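Local coordinates for putative uncharacterized protein (Xanthomonas oryzae pv. oryzae, PDB 4KL0), which binds calcium and may hydrolyse N-glycosyl bonds as a nucleoside hydrolase, although the function of this bacterial effector is not established, at residues Y46-Q51 with T321-L326; L79-F84 with P124-T129; E137-S142 with A162-L167; E266-N271 with T278-R283. All coordinates share one frame; numbering follows the deposited sequence.

All four contacts belong to one Rossmann-like chain, in which helices flank a largely parallel sheet. Contact 1 closes the longest sequence span and lies deepest, with its centre about 8 Å from that of the chain; the L322 side chain is about 11 Å from the bound calcium ion. The other three are nested inside its loop, in series along the chain. Contact 2 touches contact 1 directly: Y46 CB lies 3.5 Å from F84 CE1, so helices 41-54 and 70-86 pack together. Contact 3 comes within about 10 Å of contact 2 at nearest atoms. Contacts 3 and 4 lie on opposite sides of the chain's centre, their own centres about 48 Å apart.

Contact 1 (Y46-Q51 with T321-L326); sequences YTIAKQ and TLLAAL
I48 and A49 meet L322 and L323 in the buried interior of the nucleoside hydrolase fold, joining helix 41-54 to helix 317-325 with 269 residues between the segments. The short axes run 10.8 Å apart at closest approach, with their directions 33° from parallel. The contact is wholly apolar: no hydrogen bond crosses between the segments, and every touch is made by aliphatic carbons.

L322 CD2 makes most of the contact with helix 41-54. Its CG stands anti to the backbone N (chi1 178°), which carries CD2 across to that helix. There CD2 lies 3.9 Å from A49 CB and 4.1 Å from I48 CG1, seated between the two residues. The side chains of I48 and L322 lie alongside, running in opposite senses.

The polar groups nearby are used within or around each helix. T321 OG1 bonds to Y317 O, and Y46 OH bonds to T34 OG1 of strand 28-34. The packing joins two helices that each supply a calcium ligand, D42 near the start of helix 41-54 and D318 one turn before L322.

I48 CD1 also meets L323. With CG1 held between backbone N and carbonyl carbon (chi1 69°), the I48 side chain comes roughly perpendicular to that of L323, and I48 CD1 ends 3.9 Å from L323 CD2 and 4.1 Å from L323 CG.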
# COMPACT_ATOMS: atom_id res chain seq x y z
N TYR A 46 -6.42 2.42 -0.57
CA TYR A 46 -7.45 2.76 -1.56
C TYR A 46 -8.31 3.89 -0.98
O TYR A 46 -8.73 4.83 -1.71
CB TYR A 46 -8.38 1.57 -1.85
CG TYR A 46 -7.73 0.30 -2.30
CD1 TYR A 46 -6.43 0.28 -2.81
CD2 TYR A 46 -8.39 -0.90 -2.23
CE1 TYR A 46 -5.81 -0.92 -3.19
CE2 TYR A 46 -7.82 -2.08 -2.62
CZ TYR A 46 -6.52 -2.10 -3.10
OH TYR A 46 -5.98 -3.31 -3.42
N THR A 47 -8.59 3.80 0.34
CA THR A 47 -9.43 4.80 1.02
C THR A 47 -8.79 6.19 1.03
O THR A 47 -9.41 7.17 0.61
CB THR A 47 -9.77 4.36 2.43
OG1 THR A 47 -10.43 3.09 2.35
CG2 THR A 47 -10.72 5.32 3.13
N ILE A 48 -7.53 6.29 1.47
CA ILE A 48 -6.89 7.60 1.33
C ILE A 48 -6.70 8.06 -0.10
O ILE A 48 -6.73 9.26 -0.34
CB ILE A 48 -5.61 7.77 2.10
CG1 ILE A 48 -4.49 6.92 1.54
CG2 ILE A 48 -5.83 7.42 3.62
CD1 ILE A 48 -3.11 7.36 2.04
N ALA A 49 -6.51 7.14 -1.06
CA ALA A 49 -6.43 7.53 -2.47
C ALA A 49 -7.73 8.18 -2.92
O ALA A 49 -7.68 9.08 -3.76
CB ALA A 49 -6.09 6.36 -3.37
N LYS A 50 -8.87 7.71 -2.44
CA LYS A 50 -10.13 8.36 -2.82
C LYS A 50 -10.12 9.83 -2.49
O LYS A 50 -10.51 10.64 -3.35
CB LYS A 50 -11.33 7.69 -2.13
CG LYS A 50 -12.59 8.51 -2.12
CD LYS A 50 -13.09 8.80 -3.52
CE LYS A 50 -14.33 9.72 -3.39
NZ LYS A 50 -15.23 9.25 -2.26
N GLN A 51 -9.65 10.20 -1.29
CA GLN A 51 -9.64 11.60 -0.92
C GLN A 51 -8.58 12.35 -1.71
O GLN A 51 -8.77 13.50 -2.11
CB GLN A 51 -9.40 11.78 0.58
CG GLN A 51 -9.52 13.24 1.00
CD GLN A 51 -10.89 13.82 0.78
OE1 GLN A 51 -11.92 13.11 0.72
NE2 GLN A 51 -10.90 15.14 0.67
N THR A 321 3.38 4.65 1.98
CA THR A 321 4.08 4.54 0.68
C THR A 321 3.42 5.45 -0.35
O THR A 321 4.10 6.16 -1.08
CB THR A 321 4.08 3.07 0.22
OG1 THR A 321 4.75 2.31 1.24
CG2 THR A 321 4.81 2.89 -1.08
N LEU A 322 2.09 5.42 -0.38
CA LEU A 322 1.36 6.32 -1.25
C LEU A 322 1.63 7.80 -0.91
O LEU A 322 1.89 8.61 -1.86
CB LEU A 322 -0.15 5.99 -1.22
CG LEU A 322 -0.96 6.98 -2.10
CD1 LEU A 322 -0.54 6.82 -3.54
CD2 LEU A 322 -2.44 6.70 -1.97
N LEU A 323 1.64 8.14 0.37
CA LEU A 323 1.94 9.51 0.77
C LEU A 323 3.35 9.87 0.32
O LEU A 323 3.62 11.00 -0.12
CB LEU A 323 1.76 9.71 2.27
CG LEU A 323 0.30 9.56 2.79
CD1 LEU A 323 0.23 9.94 4.26
CD2 LEU A 323 -0.67 10.46 2.02
N ALA A 324 4.26 8.89 0.37
CA ALA A 324 5.63 9.15 -0.08
C ALA A 324 5.78 9.32 -1.59
O ALA A 324 6.80 9.87 -2.05
CB ALA A 324 6.59 8.03 0.48
N ALA A 325 4.79 8.85 -2.37
CA ALA A 325 4.82 8.83 -3.82
C ALA A 325 4.37 10.13 -4.45
O ALA A 325 4.62 10.33 -5.65
CB ALA A 325 3.89 7.70 -4.35
N LEU A 326 3.63 10.95 -3.69
CA LEU A 326 3.09 12.22 -4.22
C LEU A 326 3.91 13.37 -3.63
O LEU A 326 4.11 13.45 -2.41
CB LEU A 326 1.62 12.39 -3.78
CG LEU A 326 0.66 11.23 -4.06
CD1 LEU A 326 -0.71 11.42 -3.39
CD2 LEU A 326 0.47 10.96 -5.55

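Contact 2 (L79-F84 with P124-T129)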
# COMPACT_ATOMS: atom_id res chain seq x y z
N LEU A 79 -12.41 -8.06 -4.77
CA LEU A 79 -12.52 -7.23 -3.58
C LEU A 79 -12.06 -5.77 -3.78
O LEU A 79 -12.71 -4.86 -3.31
CB LEU A 79 -11.76 -7.89 -2.42
CG LEU A 79 -11.68 -7.12 -1.12
CD1 LEU A 79 -11.57 -8.11 -0.07
CD2 LEU A 79 -10.43 -6.20 -1.11
N ALA A 80 -10.93 -5.57 -4.45
CA ALA A 80 -10.48 -4.23 -4.72
C ALA A 80 -11.54 -3.46 -5.49
O ALA A 80 -11.87 -2.32 -5.14
CB ALA A 80 -9.14 -4.21 -5.45
N LYS A 81 -12.09 -4.09 -6.52
CA LYS A 81 -13.06 -3.39 -7.33
C LYS A 81 -14.34 -3.10 -6.52
O LYS A 81 -14.90 -1.99 -6.60
CB LYS A 81 -13.31 -4.20 -8.61
CG LYS A 81 -14.40 -3.61 -9.53
CD LYS A 81 -13.89 -2.34 -10.17
CE LYS A 81 -14.82 -1.86 -11.27
NZ LYS A 81 -14.32 -0.56 -11.74
N GLY A 82 -14.76 -4.06 -5.70
CA GLY A 82 -15.83 -3.81 -4.73
C GLY A 82 -15.61 -2.62 -3.81
O GLY A 82 -16.55 -1.86 -3.50
N VAL A 83 -14.37 -2.44 -3.35
CA VAL A 83 -14.04 -1.31 -2.51
C VAL A 83 -14.03 -0.00 -3.29
O VAL A 83 -14.66 0.98 -2.87
CB VAL A 83 -12.70 -1.52 -1.79
CG1 VAL A 83 -12.20 -0.21 -1.10
CG2 VAL A 83 -12.80 -2.68 -0.78
N PHE A 84 -13.42 0.01 -4.48
CA PHE A 84 -13.49 1.22 -5.32
C PHE A 84 -14.94 1.65 -5.63
O PHE A 84 -15.24 2.83 -5.58
CB PHE A 84 -12.66 1.06 -6.59
CG PHE A 84 -11.20 0.91 -6.32
CD1 PHE A 84 -10.51 1.84 -5.54
CD2 PHE A 84 -10.53 -0.17 -6.86
CE1 PHE A 84 -9.12 1.65 -5.29
CE2 PHE A 84 -9.16 -0.38 -6.64
CZ PHE A 84 -8.47 0.55 -5.87
N PRO A 124 -17.20 -11.37 -10.77
CA PRO A 124 -15.98 -11.81 -11.46
C PRO A 124 -15.78 -11.09 -12.77
O PRO A 124 -14.67 -10.68 -13.11
CB PRO A 124 -16.24 -13.30 -11.72
CG PRO A 124 -17.08 -13.72 -10.59
CD PRO A 124 -18.01 -12.54 -10.35
N ASP A 125 -16.88 -10.87 -13.48
CA ASP A 125 -16.78 -10.20 -14.77
C ASP A 125 -16.59 -8.66 -14.65
O ASP A 125 -16.43 -7.96 -15.67
CB ASP A 125 -17.95 -10.61 -15.71
CG ASP A 125 -17.85 -12.12 -16.18
OD1 ASP A 125 -16.76 -12.56 -16.65
OD2 ASP A 125 -18.89 -12.86 -16.05
N ALA A 126 -16.55 -8.13 -13.42
CA ALA A 126 -16.21 -6.71 -13.24
C ALA A 126 -14.70 -6.40 -13.26
O ALA A 126 -14.33 -5.23 -13.33
CB ALA A 126 -16.84 -6.14 -11.96
N VAL A 127 -13.86 -7.43 -13.21
CA VAL A 127 -12.41 -7.25 -13.25
C VAL A 127 -11.81 -7.93 -14.50
O VAL A 127 -12.41 -8.85 -15.09
CB VAL A 127 -11.78 -7.76 -11.93
CG1 VAL A 127 -12.49 -7.07 -10.73
CG2 VAL A 127 -11.93 -9.21 -11.83
N HIS A 128 -10.62 -7.47 -14.89
CA HIS A 128 -10.01 -7.84 -16.17
C HIS A 128 -8.93 -8.92 -15.93
O HIS A 128 -8.40 -9.02 -14.83
CB HIS A 128 -9.47 -6.59 -16.84
CG HIS A 128 -10.53 -5.58 -17.16
ND1 HIS A 128 -11.33 -5.66 -18.28
CD2 HIS A 128 -10.91 -4.45 -16.50
CE1 HIS A 128 -12.16 -4.63 -18.30
NE2 HIS A 128 -11.94 -3.89 -17.23
N THR A 129 -8.64 -9.76 -16.92
CA THR A 129 -7.81 -10.92 -16.65
C THR A 129 -6.48 -10.74 -17.32
O THR A 129 -5.61 -11.62 -17.25
CB THR A 129 -8.47 -12.23 -17.14
OG1 THR A 129 -9.13 -11.99 -18.38
CG2 THR A 129 -9.48 -12.73 -16.10
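K81 lies on the connecting helix of a beta-alpha-beta crossover, helix 70-86 between the adjacent parallel strands 58-65 and 93-96, and packs there against A126 and V127 of the loop that leads toward helix 133-141. The closest backbone pair, K81 CA and V127 CA, is 7.1 Å apart, and the contact lies near the protein surface.

The touching is done by the lysine's carbon chain. V127 CG1 rests alongside its base, 3.7 Å from K81 CB and 4.1 Å from K81 CG, the two side chains pointing in opposing senses as they pass. A126 CB also faces K81 CG, at 4.3 Å, and A126 O lies beside K81 CE at 4.0 Å. The lysine chain leaves with CG anti to the backbone N (chi1 177°), bends at chi2 (70°) and then runs nearly extended, which carries CG to CE past the A126 carbonyl O and directs NZ on toward V92.

There NZ donates to V92 O, with a weak second bond to P90 O. The loop is tied independently to the edge strand 93-96, where the H128 backbone bonds with V94 and R96. Since no hydrogen bond joins the two segments, the contact itself is one of van der Waals packing: the aliphatic part of K81 lies on the loop, while carbonyl oxygens before strand 93-96 take its charged end.

Contact 3 (E137-S142 with A162-L167); sequences ERLATS and AEAGDL
L167 is the bump of this contact, and it lies in the shallow depression between the L139 and A140 side chains, over the A140 backbone N. Its CB abuts L139 CB, the atoms L167 CB and L139 CB being 3.9 Å apart, while L167 CD1 settles 3.8 Å from A140 N and 4.0 Å from A140 CB. The leucine therefore presses on backbone as well as on side chains. L167 CG is anti to its carbonyl carbon (chi1 -52°), a rotation that sends CD1 along the L139-A140 step. L139 answers with a smaller protrusion: L139 CD1 comes 4.4 Å from A164 CB, a longer contact.

A164 sits where the helical connection of the crossover between parallel strands 146-150 and 172-178 is interrupted. It is the first residue after helix 155-163 to leave helical angles (phi -125°), and helix 165-171 starts directly behind it. The contact thus brings the C-terminal part of helix 133-141 against this break. L139 also touches V168 and K171 of helix 165-171 and L146 of strand 146-150, which extends its packing beyond L167.

Near the C-terminal part of helix 133-141, S142 OG turns back to donate to R138 O at 2.8 Å, with the hydroxyl 37° out of the carbonyl plane.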
# COMPACT_ATOMS: atom_id res chain seq x y z
N GLU A 137 -1.09 0.29 -22.79
CA GLU A 137 -1.85 1.19 -23.67
C GLU A 137 -1.92 2.60 -23.12
O GLU A 137 -1.84 3.58 -23.87
CB GLU A 137 -3.26 0.66 -23.89
CG GLU A 137 -3.31 -0.73 -24.50
CD GLU A 137 -4.74 -1.14 -24.87
OE1 GLU A 137 -5.58 -0.24 -25.09
OE2 GLU A 137 -5.02 -2.36 -24.95
N ARG A 138 -2.04 2.73 -21.80
CA ARG A 138 -2.11 4.04 -21.20
C ARG A 138 -0.76 4.79 -21.19
O ARG A 138 -0.74 6.01 -21.37
CB ARG A 138 -2.75 3.97 -19.79
CG ARG A 138 -2.79 5.34 -19.10
CD ARG A 138 -3.51 5.27 -17.74
NE ARG A 138 -4.84 4.70 -17.84
CZ ARG A 138 -5.91 5.43 -18.16
NH1 ARG A 138 -5.75 6.73 -18.43
NH2 ARG A 138 -7.13 4.87 -18.20
N LEU A 139 0.35 4.08 -20.99
CA LEU A 139 1.66 4.73 -21.04
C LEU A 139 1.85 5.31 -22.47
O LEU A 139 2.44 6.37 -22.64
CB LEU A 139 2.78 3.72 -20.72
CG LEU A 139 2.84 3.35 -19.23
CD1 LEU A 139 3.91 2.31 -18.99
CD2 LEU A 139 3.11 4.61 -18.39
N ALA A 140 1.31 4.60 -23.44
CA ALA A 140 1.45 4.97 -24.87
C ALA A 140 0.77 6.30 -25.18
O ALA A 140 1.31 7.14 -25.92
CB ALA A 140 0.85 3.88 -25.74
N THR A 141 -0.42 6.48 -24.61
CA THR A 141 -1.31 7.57 -24.98
C THR A 141 -1.43 8.65 -23.90
O THR A 141 -2.32 9.51 -23.95
CB THR A 141 -2.70 7.03 -25.33
OG1 THR A 141 -3.53 8.10 -25.80
CG2 THR A 141 -3.34 6.36 -24.12
N SER A 142 -0.54 8.63 -22.92
CA SER A 142 -0.57 9.73 -21.96
C SER A 142 0.31 10.89 -22.37
O SER A 142 1.49 10.70 -22.68
CB SER A 142 -0.19 9.28 -20.55
OG SER A 142 -1.22 8.47 -20.04
N ALA A 162 9.10 -4.62 -18.41
CA ALA A 162 9.66 -5.44 -19.48
C ALA A 162 8.89 -5.27 -20.79
O ALA A 162 9.52 -5.15 -21.87
CB ALA A 162 9.73 -6.91 -19.08
N GLU A 163 7.56 -5.32 -20.74
CA GLU A 163 6.76 -5.24 -21.96
C GLU A 163 6.74 -3.85 -22.53
O GLU A 163 6.68 -3.67 -23.75
CB GLU A 163 5.34 -5.77 -21.70
CG GLU A 163 5.41 -7.25 -21.30
CD GLU A 163 4.06 -7.88 -21.06
OE1 GLU A 163 3.04 -7.23 -21.40
OE2 GLU A 163 4.05 -9.01 -20.52
N ALA A 164 6.86 -2.83 -21.68
CA ALA A 164 6.71 -1.47 -22.17
C ALA A 164 7.92 -0.63 -21.82
O ALA A 164 7.82 0.57 -21.58
CB ALA A 164 5.44 -0.86 -21.61
N GLY A 165 9.08 -1.28 -21.77
CA GLY A 165 10.36 -0.62 -21.56
C GLY A 165 10.66 0.60 -22.42
O GLY A 165 11.28 1.55 -21.95
N ASP A 166 10.18 0.58 -23.66
CA ASP A 166 10.30 1.76 -24.52
C ASP A 166 9.49 2.94 -23.91
O ASP A 166 9.97 4.10 -23.84
CB ASP A 166 9.85 1.41 -25.96
CG ASP A 166 8.45 0.70 -26.03
OD1 ASP A 166 8.13 -0.14 -25.14
OD2 ASP A 166 7.66 0.96 -26.99
N LEU A 167 8.29 2.66 -23.44
CA LEU A 167 7.40 3.73 -22.98
C LEU A 167 7.80 4.24 -21.61
O LEU A 167 7.75 5.46 -21.35
CB LEU A 167 5.93 3.27 -22.97
CG LEU A 167 5.42 2.64 -24.28
CD1 LEU A 167 4.02 1.98 -24.16
CD2 LEU A 167 5.50 3.61 -25.48

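Contact 4 (E266-N271 with T278-R283); sequences EGIQAN and TAWFFR
I268 points its CD1 methyl at the rims of two aromatic rings, W280 and F281, and at neither ring's face. I268 CD1 lies near the indole plane, 3.7 Å from both W280 CE3 and W280 CZ3, so it meets the midpoint of one ring bond; the isoleucine and tryptophan side chains stand nearly perpendicular. The same methyl, I268 CD1, is also close to the plane of the F281 ring, 4.0 Å from F281 CD2. Both rings have CG anti to the backbone N (chi1 167° for W280, -174° for F281), which turns them to the side of helix 278-285 that faces I268.

The isoleucine's other branch takes the start of the partner helix: I268 CG2 is 3.5 Å from T278 N, and I268 CG2 is 4.2 Å from T278 OG1. This closes consecutive helices 248-269 and 278-285 over the short loop between them. The first ends in a Schellman motif, with N271 at positive phi as its C-prime residue, N271 N bonded to I268 O, and L272 N bonded to G267 O. I268 therefore helps end its helix with its carbonyl while its side chain packs against the next.

Around the contact, W265 meets F281 edge-to-face, and L276 touches I268 from the loop. D277 OD1 accepts a hydrogen bond from W280 N.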
# COMPACT_ATOMS: atom_id res chain seq x y z
N GLU A 266 -4.81 -14.36 20.71
CA GLU A 266 -5.31 -15.66 21.20
C GLU A 266 -4.26 -16.74 20.94
O GLU A 266 -4.04 -17.64 21.77
CB GLU A 266 -6.65 -16.01 20.55
CG GLU A 266 -7.75 -15.05 21.04
CD GLU A 266 -9.14 -15.28 20.47
OE1 GLU A 266 -9.32 -16.02 19.46
OE2 GLU A 266 -10.08 -14.68 21.06
N GLY A 267 -3.57 -16.59 19.82
CA GLY A 267 -2.61 -17.60 19.36
C GLY A 267 -1.42 -17.60 20.28
O GLY A 267 -0.92 -18.67 20.67
N ILE A 268 -0.97 -16.41 20.65
CA ILE A 268 0.17 -16.19 21.53
C ILE A 268 -0.21 -16.66 22.94
O ILE A 268 0.56 -17.37 23.58
CB ILE A 268 0.58 -14.73 21.59
CG1 ILE A 268 1.29 -14.33 20.28
CG2 ILE A 268 1.52 -14.46 22.79
CD1 ILE A 268 1.51 -12.82 20.16
N GLN A 269 -1.40 -16.27 23.39
CA GLN A 269 -1.94 -16.76 24.68
C GLN A 269 -1.83 -18.29 24.82
O GLN A 269 -1.46 -18.81 25.89
CB GLN A 269 -3.39 -16.34 24.84
CG GLN A 269 -3.62 -15.21 25.77
CD GLN A 269 -5.08 -15.15 26.22
OE1 GLN A 269 -6.00 -15.69 25.55
NE2 GLN A 269 -5.29 -14.52 27.35
N ALA A 270 -2.15 -19.02 23.76
CA ALA A 270 -2.07 -20.47 23.77
C ALA A 270 -0.69 -21.01 23.32
O ALA A 270 -0.55 -22.21 23.09
CB ALA A 270 -3.19 -21.04 22.92
N ASN A 271 0.32 -20.14 23.24
CA ASN A 271 1.69 -20.52 22.83
C ASN A 271 1.68 -21.28 21.49
O ASN A 271 2.45 -22.24 21.32
CB ASN A 271 2.39 -21.38 23.92
CG ASN A 271 3.89 -21.06 24.10
OD1 ASN A 271 4.50 -20.29 23.32
ND2 ASN A 271 4.50 -21.66 25.15
N THR A 278 3.68 -13.10 25.14
CA THR A 278 2.87 -11.96 25.59
C THR A 278 3.71 -10.70 25.65
O THR A 278 3.22 -9.59 25.34
CB THR A 278 2.22 -12.26 26.95
OG1 THR A 278 1.31 -13.37 26.84
CG2 THR A 278 1.46 -11.01 27.46
N ALA A 279 4.97 -10.85 26.04
CA ALA A 279 5.92 -9.74 26.09
C ALA A 279 6.19 -9.14 24.72
O ALA A 279 6.40 -7.92 24.57
CB ALA A 279 7.23 -10.21 26.69
N TRP A 280 6.20 -9.99 23.70
CA TRP A 280 6.46 -9.46 22.39
C TRP A 280 5.22 -8.67 21.95
O TRP A 280 5.33 -7.63 21.30
CB TRP A 280 6.71 -10.57 21.40
CG TRP A 280 6.67 -10.10 20.02
CD1 TRP A 280 7.70 -9.59 19.31
CD2 TRP A 280 5.52 -10.05 19.16
NE1 TRP A 280 7.29 -9.26 18.04
CE2 TRP A 280 5.95 -9.53 17.92
CE3 TRP A 280 4.18 -10.42 19.31
CZ2 TRP A 280 5.08 -9.34 16.83
CZ3 TRP A 280 3.32 -10.26 18.23
CH2 TRP A 280 3.78 -9.72 17.00
N PHE A 281 4.05 -9.15 22.34
CA PHE A 281 2.81 -8.50 21.94
C PHE A 281 2.67 -7.10 22.59
O PHE A 281 2.42 -6.10 21.89
CB PHE A 281 1.60 -9.35 22.26
CG PHE A 281 0.31 -8.78 21.74
CD1 PHE A 281 -0.34 -7.75 22.42
CD2 PHE A 281 -0.27 -9.30 20.59
CE1 PHE A 281 -1.53 -7.20 21.93
CE2 PHE A 281 -1.47 -8.76 20.11
CZ PHE A 281 -2.10 -7.71 20.81
N PHE A 282 2.80 -7.04 23.92
CA PHE A 282 2.81 -5.72 24.58
C PHE A 282 3.90 -4.75 24.03
O PHE A 282 3.66 -3.54 23.82
CB PHE A 282 2.85 -5.88 26.12
CG PHE A 282 1.49 -6.11 26.73
CD1 PHE A 282 0.86 -5.10 27.48
CD2 PHE A 282 0.80 -7.27 26.50
CE1 PHE A 282 -0.42 -5.29 27.99
CE2 PHE A 282 -0.47 -7.47 27.01
CZ PHE A 282 -1.10 -6.48 27.77
N ARG A 283 5.08 -5.26 23.73
CA ARG A 283 6.18 -4.43 23.23
C ARG A 283 5.96 -4.00 21.77
O ARG A 283 6.54 -3.01 21.26
CB ARG A 283 7.49 -5.20 23.38
CG ARG A 283 8.68 -4.65 22.63
CD ARG A 283 9.93 -5.46 22.97
NE ARG A 283 10.16 -6.65 22.14
CZ ARG A 283 10.13 -7.91 22.58
NH1 ARG A 283 9.84 -8.16 23.85
NH2 ARG A 283 10.37 -8.92 21.77